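Local coordinates for protein potential RNA-dependent RNA polymerase (Human picobirnavirus, PDB 5I62) that is an RNA-directed RNA polymerase that probably serves both transcription and genome replication of a small double-stranded RNA virus, adding ribonucleotides to a growing RNA chain, at residues Val256-Asp261 and Pro366-Glu371; Val334-Gln339 and Ser354-Asp359. All blocks are in the same frame, centred on the assembly; numbering follows the deposited sequence.

Both contacts hold a helical element against the same antiparallel sheet of the polymerase palm, and they meet where T260 packs against H335. Interaction 1 sits toward the periphery, about 23 Å from the centre of the chain to its own centre, and is only partly buried; interaction 2, about 14 Å out, is buried. Their chemistry differs as well, the more buried contact being the hydrogen-bonded one. In interaction 1 aliphatic carbons do nearly all the touching, with one water joining two backbone atoms. In interaction 2 three direct hydrogen bonds run from helix side chains to backbone carbonyls. Along the chain, 334-339 and 354-359 are nested inside the loop closed by 256-261 and 366-371.

Interaction 1 (Val256-Asp261 and Pro366-Glu371); sequences VVVCTD and PGISAE
I368 fits against V256 and V258 through its two branches, which diverge at CB. CG2 goes to V256, lying 3.4 Å from the V256 backbone O and 4.1 Å from V256 CG2. The longer branch runs the other way along the strand: chi1 of -176° sets CG1 opposite the backbone N, and CG1 comes 3.8 Å from V258 CG2. From there the chain stays extended (chi2 174°), which brings its tip, CD1, to 3.6 Å from V258 CG2. The other methyl of V258, CG1, reaches the start of the helix, 4.2 Å from A370 CB. The polar link is indirect: a water accepts from V256 N at 3.1 Å and donates to I368 O at 2.6 Å. V256 O itself bonds to T364 OG1, while S369 OG, at the N-cap, accepts from D372 N. L363 and V391, from the strands flanking 257-261, extend the apolar surface around the contact. Here the lead-in and first turn of helix 370-378 dock on one face of the central palm sheet, on the strand that carries D261, the first aspartate of polymerase motif A.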
# COMPACT_ATOMS: atom_id res chain seq x y z
N VAL A 256 25.99 9.09 -1.03
CA VAL A 256 24.76 9.35 -0.33
C VAL A 256 23.86 8.12 -0.46
O VAL A 256 24.06 7.26 -1.32
CB VAL A 256 24.03 10.60 -0.85
CG1 VAL A 256 24.88 11.86 -0.61
CG2 VAL A 256 23.70 10.44 -2.32
N VAL A 257 22.86 8.06 0.40
CA VAL A 257 21.70 7.20 0.20
C VAL A 257 20.61 8.07 -0.40
O VAL A 257 20.43 9.22 0.03
CB VAL A 257 21.25 6.57 1.53
CG1 VAL A 257 19.97 5.77 1.35
CG2 VAL A 257 22.37 5.71 2.07
N VAL A 258 19.90 7.56 -1.40
CA VAL A 258 18.81 8.28 -2.04
C VAL A 258 17.50 7.61 -1.69
O VAL A 258 17.32 6.41 -1.91
CB VAL A 258 18.99 8.36 -3.57
CG1 VAL A 258 17.78 9.05 -4.20
CG2 VAL A 258 20.28 9.07 -3.93
N CYS A 259 16.56 8.38 -1.15
CA CYS A 259 15.20 7.92 -0.88
C CYS A 259 14.31 8.52 -1.96
O CYS A 259 14.13 9.75 -2.01
CB CYS A 259 14.74 8.34 0.50
SG CYS A 259 15.91 7.93 1.81
N THR A 260 13.76 7.67 -2.81
CA THR A 260 13.07 8.15 -4.00
C THR A 260 11.60 8.37 -3.69
O THR A 260 11.06 7.90 -2.69
CB THR A 260 13.23 7.15 -5.15
OG1 THR A 260 12.93 5.84 -4.68
CG2 THR A 260 14.67 7.17 -5.67
N ASP A 261 10.94 9.09 -4.59
CA ASP A 261 9.50 9.24 -4.46
C ASP A 261 8.89 9.43 -5.84
O ASP A 261 9.41 10.21 -6.64
CB ASP A 261 9.21 10.44 -3.56
CG ASP A 261 7.73 10.67 -3.40
OD1 ASP A 261 7.12 10.22 -2.44
OD2 ASP A 261 7.11 11.21 -4.32
N PRO A 366 27.88 3.52 -6.26
CA PRO A 366 28.99 4.48 -6.38
C PRO A 366 28.67 5.69 -7.25
O PRO A 366 28.32 5.54 -8.42
CB PRO A 366 30.11 3.64 -7.00
CG PRO A 366 29.86 2.27 -6.41
CD PRO A 366 28.35 2.13 -6.41
N GLY A 367 28.77 6.89 -6.68
CA GLY A 367 28.51 8.11 -7.42
C GLY A 367 27.04 8.46 -7.62
O GLY A 367 26.74 9.36 -8.40
N ILE A 368 26.13 7.77 -6.92
CA ILE A 368 24.70 8.05 -7.09
C ILE A 368 24.37 9.49 -6.71
O ILE A 368 24.93 10.05 -5.76
CB ILE A 368 23.86 7.06 -6.26
CG1 ILE A 368 22.36 7.28 -6.49
CG2 ILE A 368 24.15 7.21 -4.76
CD1 ILE A 368 21.55 6.21 -5.78
N SER A 369 23.45 10.09 -7.46
CA SER A 369 22.83 11.35 -7.08
C SER A 369 21.32 11.25 -7.31
O SER A 369 20.85 10.42 -8.08
CB SER A 369 23.43 12.54 -7.85
OG SER A 369 23.02 12.54 -9.20
N ALA A 370 20.56 12.10 -6.61
CA ALA A 370 19.10 12.05 -6.76
C ALA A 370 18.69 12.45 -8.17
O ALA A 370 17.75 11.88 -8.74
CB ALA A 370 18.43 12.95 -5.73
N GLU A 371 19.39 13.41 -8.77
CA GLU A 371 18.96 13.84 -10.09
C GLU A 371 19.35 12.81 -11.16
O GLU A 371 18.65 12.66 -12.17
CB GLU A 371 19.52 15.22 -10.40
CG GLU A 371 21.02 15.22 -10.50
CD GLU A 371 21.74 15.33 -9.14
OE1 GLU A 371 21.03 15.37 -8.08
OE2 GLU A 371 22.99 15.35 -9.10
O HOH W 1 26.81 9.64 -3.96

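Interaction 2 (Val334-Gln339 and Ser354-Asp359); sequences VHRVLQ and SQCLGD
H335 lays its imidazole over C356, whose CB sits 3.5 Å from the ring centroid and only 8° off the ring normal, a CH-pi contact over one face. The same ring spends its edge on a hydrogen bond: ND1 donates to G358 O at 2.7 Å, nearly straight at 173° and with the oxygen in the ring plane. Face and edge together therefore fix both the tilt and the rotation of the imidazole, and F262 adds an edge-to-face ring contact. G358 N is bound in turn by T332 OG1, so both backbone polar atoms of this glycine have partners on helix 327-345.

Farther along, R336 bends at chi2 (59°) and carries its guanidinium toward S354. NH1 serves two acceptors, S354 O at 2.9 Å and Q339 OE1 at 3.2 Å; the first is approached from above its carbonyl plane, the second almost in line with its C=O bond. The remaining nitrogens are engaged too: NE forms a salt bridge with E117, and NH2 donates to P352 O. Q339 extends the network, its NE2 giving a hydrogen to Q355 O at 3.1 Å while its OE1 takes one from R336. S354 OG pairs with N351 O and T364 N. Between these bonds C356 SG fills the space beside the helix, 3.6 Å from R336 N.

Helix 327-345 and strand 355-357 run roughly antiparallel, their local axes 8.2 Å apart. Because every crossing bond has a helix side chain as donor and a backbone carbonyl as acceptor, the hydrogen bonds read the main chain leading into the G358-D359 turn of polymerase motif C, consistent with holding its course, while C356 supplies the side-chain packing.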
# COMPACT_ATOMS: atom_id res chain seq x y z
N VAL A 334 9.40 -4.41 -11.05
CA VAL A 334 9.88 -3.45 -12.04
C VAL A 334 10.70 -2.35 -11.37
O VAL A 334 11.70 -1.88 -11.92
CB VAL A 334 8.71 -2.88 -12.85
CG1 VAL A 334 9.20 -1.71 -13.76
CG2 VAL A 334 8.07 -3.97 -13.70
N HIS A 335 10.29 -1.92 -10.17
CA HIS A 335 11.07 -0.93 -9.42
C HIS A 335 12.49 -1.43 -9.18
O HIS A 335 13.46 -0.65 -9.28
CB HIS A 335 10.34 -0.63 -8.11
CG HIS A 335 10.80 0.60 -7.41
ND1 HIS A 335 10.01 1.26 -6.49
CD2 HIS A 335 11.97 1.28 -7.45
CE1 HIS A 335 10.67 2.31 -6.02
NE2 HIS A 335 11.86 2.34 -6.58
N ARG A 336 12.66 -2.72 -8.90
CA ARG A 336 13.99 -3.26 -8.69
C ARG A 336 14.82 -3.17 -9.98
O ARG A 336 16.01 -2.83 -9.92
CB ARG A 336 13.93 -4.69 -8.18
CG ARG A 336 15.31 -5.31 -7.87
CD ARG A 336 16.08 -4.49 -6.82
NE ARG A 336 17.06 -5.31 -6.10
CZ ARG A 336 17.64 -4.95 -4.96
NH1 ARG A 336 17.37 -3.77 -4.41
NH2 ARG A 336 18.49 -5.77 -4.36
N VAL A 337 14.20 -3.42 -11.14
CA VAL A 337 14.89 -3.21 -12.42
C VAL A 337 15.33 -1.75 -12.57
O VAL A 337 16.45 -1.47 -13.03
CB VAL A 337 13.99 -3.63 -13.59
CG1 VAL A 337 14.68 -3.35 -14.93
CG2 VAL A 337 13.64 -5.12 -13.47
N LEU A 338 14.46 -0.81 -12.22
CA LEU A 338 14.80 0.61 -12.28
C LEU A 338 16.06 0.91 -11.47
O LEU A 338 16.93 1.68 -11.90
CB LEU A 338 13.63 1.46 -11.78
CG LEU A 338 12.38 1.61 -12.66
CD1 LEU A 338 11.30 2.38 -11.88
CD2 LEU A 338 12.72 2.32 -13.96
N GLN A 339 16.16 0.33 -10.27
CA GLN A 339 17.32 0.57 -9.42
C GLN A 339 18.58 0.02 -10.06
O GLN A 339 19.62 0.68 -10.09
CB GLN A 339 17.09 -0.04 -8.03
CG GLN A 339 15.90 0.58 -7.26
CD GLN A 339 15.82 0.11 -5.81
OE1 GLN A 339 16.15 -1.02 -5.51
NE2 GLN A 339 15.44 1.02 -4.91
N SER A 354 20.08 -2.11 -1.16
CA SER A 354 19.01 -1.20 -1.54
C SER A 354 17.68 -1.95 -1.49
O SER A 354 17.62 -3.17 -1.60
CB SER A 354 19.25 -0.63 -2.95
OG SER A 354 20.53 -0.01 -3.03
N GLN A 355 16.59 -1.20 -1.31
CA GLN A 355 15.27 -1.80 -1.13
C GLN A 355 14.22 -1.02 -1.91
O GLN A 355 14.37 0.18 -2.14
CB GLN A 355 14.85 -1.81 0.35
CG GLN A 355 15.72 -2.60 1.27
CD GLN A 355 15.16 -2.62 2.68
OE1 GLN A 355 15.75 -2.07 3.60
NE2 GLN A 355 13.99 -3.23 2.83
N CYS A 356 13.15 -1.71 -2.28
CA CYS A 356 11.99 -1.03 -2.84
C CYS A 356 10.72 -1.82 -2.53
O CYS A 356 10.74 -3.04 -2.34
CB CYS A 356 12.10 -0.80 -4.35
SG CYS A 356 12.50 -2.26 -5.32
N LEU A 357 9.61 -1.10 -2.52
CA LEU A 357 8.30 -1.70 -2.28
C LEU A 357 7.28 -0.80 -2.94
O LEU A 357 7.16 0.36 -2.55
CB LEU A 357 8.01 -1.84 -0.79
CG LEU A 357 6.58 -2.33 -0.52
CD1 LEU A 357 6.47 -3.82 -0.79
CD2 LEU A 357 6.15 -2.00 0.91
N GLY A 358 6.61 -1.31 -3.97
CA GLY A 358 5.67 -0.47 -4.70
C GLY A 358 6.37 0.77 -5.21
O GLY A 358 7.41 0.67 -5.88
N ASP A 359 5.86 1.94 -4.85
CA ASP A 359 6.43 3.20 -5.30
C ASP A 359 7.48 3.76 -4.34
O ASP A 359 7.92 4.90 -4.54
CB ASP A 359 5.32 4.25 -5.53
CG ASP A 359 4.67 4.75 -4.23
OD1 ASP A 359 4.86 4.14 -3.16
OD2 ASP A 359 3.95 5.77 -4.30